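Local coordinates for protein C alpha-dehydrogenase (Sphingobium sp. SYK-6, PDB 4YAC) that binds NADH and, as a short-chain dehydrogenase/reductase of the lignin beta-aryl ether cleavage pathway, probably oxidises an alcohol with NAD(+), at residues 127-131 with 175-180. Sequence-based numbering, arbitrary orientation.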
loop_
_atom_site.group_PDB
_atom_site.type_symbol
_atom_site.label_atom_id
_atom_site.label_comp_id
_atom_site.label_asym_id
_atom_site.label_seq_id
_atom_site.Cartn_x
_atom_site.Cartn_y
_atom_site.Cartn_z
ATOM N N MET A 127 -11.612 15.242 7.596
ATOM C CA MET A 127 -12.325 15.227 6.321
ATOM C C MET A 127 -13.855 15.248 6.489
ATOM O O MET A 127 -14.547 15.938 5.736
ATOM C CB MET A 127 -11.869 14.012 5.502
ATOM C CG MET A 127 -12.668 13.719 4.253
ATOM S SD MET A 127 -13.883 12.424 4.548
ATOM C CE MET A 127 -12.848 11.007 4.940
ATOM N N PRO A 128 -14.394 14.522 7.485
ATOM C CA PRO A 128 -15.843 14.640 7.711
ATOM C C PRO A 128 -16.292 16.039 8.149
ATOM O O PRO A 128 -17.429 16.429 7.877
ATOM C CB PRO A 128 -16.106 13.615 8.817
ATOM C CG PRO A 128 -15.027 12.600 8.639
ATOM C CD PRO A 128 -13.818 13.392 8.237
ATOM N N ARG A 129 -15.417 16.781 8.821
ATOM C CA ARG A 129 -15.725 18.153 9.206
ATOM C C ARG A 129 -15.732 19.058 7.978
ATOM O O ARG A 129 -16.571 19.952 7.858
ATOM C CB ARG A 129 -14.718 18.666 10.236
ATOM C CG ARG A 129 -14.591 17.792 11.471
ATOM C CD ARG A 129 -13.673 18.435 12.498
ATOM N NE ARG A 129 -13.401 17.559 13.633
ATOM C CZ ARG A 129 -13.129 17.981 14.866
ATOM N NH1 ARG A 129 -13.103 19.279 15.147
ATOM N NH2 ARG A 129 -12.892 17.101 15.827
ATOM N N MET A 130 -14.794 18.818 7.064
ATOM C CA MET A 130 -14.745 19.564 5.812
ATOM C C MET A 130 -16.039 19.396 5.027
ATOM O O MET A 130 -16.616 20.372 4.550
ATOM C CB MET A 130 -13.569 19.105 4.954
ATOM C CG MET A 130 -12.214 19.597 5.412
ATOM S SD MET A 130 -10.901 18.823 4.453
ATOM C CE MET A 130 -9.471 19.742 5.009
ATOM N N ILE A 131 -16.480 18.149 4.888
ATOM C CA ILE A 131 -17.690 17.836 4.135
ATOM C C ILE A 131 -18.897 18.509 4.778
ATOM O O ILE A 131 -19.714 19.133 4.095
ATOM C CB ILE A 131 -17.902 16.299 4.045
ATOM C CG1 ILE A 131 -16.846 15.695 3.120
ATOM C CG2 ILE A 131 -19.297 15.959 3.527
ATOM C CD1 ILE A 131 -16.768 14.193 3.163
ATOM N N MET A 175 -13.289 12.530 -3.082
ATOM C CA MET A 175 -13.287 13.887 -2.526
ATOM C C MET A 175 -13.683 15.014 -3.497
ATOM O O MET A 175 -14.221 16.031 -3.057
ATOM C CB MET A 175 -11.910 14.193 -1.936
ATOM C CG MET A 175 -11.602 13.414 -0.658
ATOM S SD MET A 175 -12.798 13.700 0.672
ATOM C CE MET A 175 -13.852 12.263 0.498
ATOM N N PRO A 176 -13.422 14.857 -4.808
ATOM C CA PRO A 176 -13.763 15.969 -5.708
ATOM C C PRO A 176 -15.236 16.388 -5.703
ATOM O O PRO A 176 -15.508 17.568 -5.908
ATOM C CB PRO A 176 -13.367 15.430 -7.081
ATOM C CG PRO A 176 -12.257 14.495 -6.795
ATOM C CD PRO A 176 -12.625 13.828 -5.500
ATOM N N LYS A 177 -16.163 15.466 -5.467
ATOM C CA LYS A 177 -17.578 15.832 -5.450
ATOM C C LYS A 177 -17.922 16.712 -4.242
ATOM O O LYS A 177 -18.993 17.317 -4.198
ATOM C CB LYS A 177 -18.465 14.582 -5.466
ATOM C CG LYS A 177 -18.315 13.658 -4.272
ATOM C CD LYS A 177 -19.288 12.490 -4.376
ATOM C CE LYS A 177 -19.217 11.574 -3.164
ATOM N NZ LYS A 177 -17.872 10.959 -2.993
ATOM N N TYR A 178 -17.007 16.786 -3.277
ATOM C CA TYR A 178 -17.152 17.674 -2.123
ATOM C C TYR A 178 -16.240 18.895 -2.233
ATOM O O TYR A 178 -16.075 19.641 -1.266
ATOM C CB TYR A 178 -16.840 16.930 -0.825
ATOM C CG TYR A 178 -17.764 15.771 -0.538
ATOM C CD1 TYR A 178 -19.128 15.966 -0.384
ATOM C CD2 TYR A 178 -17.268 14.483 -0.398
ATOM C CE1 TYR A 178 -19.976 14.911 -0.116
ATOM C CE2 TYR A 178 -18.108 13.422 -0.128
ATOM C CZ TYR A 178 -19.460 13.640 0.014
ATOM O OH TYR A 178 -20.297 12.584 0.283
ATOM N N ASN A 179 -15.648 19.085 -3.410
ATOM C CA ASN A 179 -14.713 20.178 -3.653
ATOM C C ASN A 179 -13.528 20.125 -2.691
ATOM O O ASN A 179 -13.011 21.157 -2.263
ATOM C CB ASN A 179 -15.426 21.529 -3.549
ATOM C CG ASN A 179 -16.461 21.722 -4.641
ATOM O OD1 ASN A 179 -16.267 21.288 -5.777
ATOM N ND2 ASN A 179 -17.570 22.370 -4.302
ATOM N N ILE A 180 -13.105 18.905 -2.367
ATOM C CA ILE A 180 -11.928 18.688 -1.537
ATOM C C ILE A 180 -10.810 18.111 -2.402
ATOM O O ILE A 180 -10.930 17.009 -2.938
ATOM C CB ILE A 180 -12.236 17.749 -0.345
ATOM C CG1 ILE A 180 -13.226 18.421 0.611
ATOM C CG2 ILE A 180 -10.951 17.377 0.404
ATOM C CD1 ILE A 180 -13.783 17.502 1.681
#
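Met175 crosses Met127 at about a right angle, its SD lying 3.6 Å from Met127 CG; both thioether chains are bent, and the CE of Met175 turns on toward Met127 SD. The backbone O of Met175 is gripped twice, by the N of Tyr178 and the N of Ile180, which arrive from opposite faces of the carbonyl plane and hold the turn that follows helix 155-174. Lys177 lays its CG over one face of the Tyr178 ring, and Ile131 lies against the other: Ile131 CD1 is 3.9 Å from the centroid of the Tyr178 ring, 26° off its normal, in a CH-pi contact displaced toward the ring's CD2-CE2 side, while Ile131 CG2 meets the ring's CD1 and CE1. With CG2 anti to the backbone N of Ile131 (CG1 at chi1 -71°), both branches lie along this same face. In this Rossmann-type fold of the SDR family, the turn leads from helix 155-174 into strand 180-185 of the parallel sheet and packs here against the C-terminal part of helix 105-133. Tyr178 OH is hydrogen-bonded to Glu101 OE2 of the second subunit, so an alanine here would probably leave Ile131 without its aromatic face and that carboxylate without this hydroxyl partner. At the start of the strand, Ile180 extends CD1 between the helix side chains, 3.7 Å from Met130 CB and 3.8 Å from Ile131 CG1, and also packs on Ile139 of the adjacent strand.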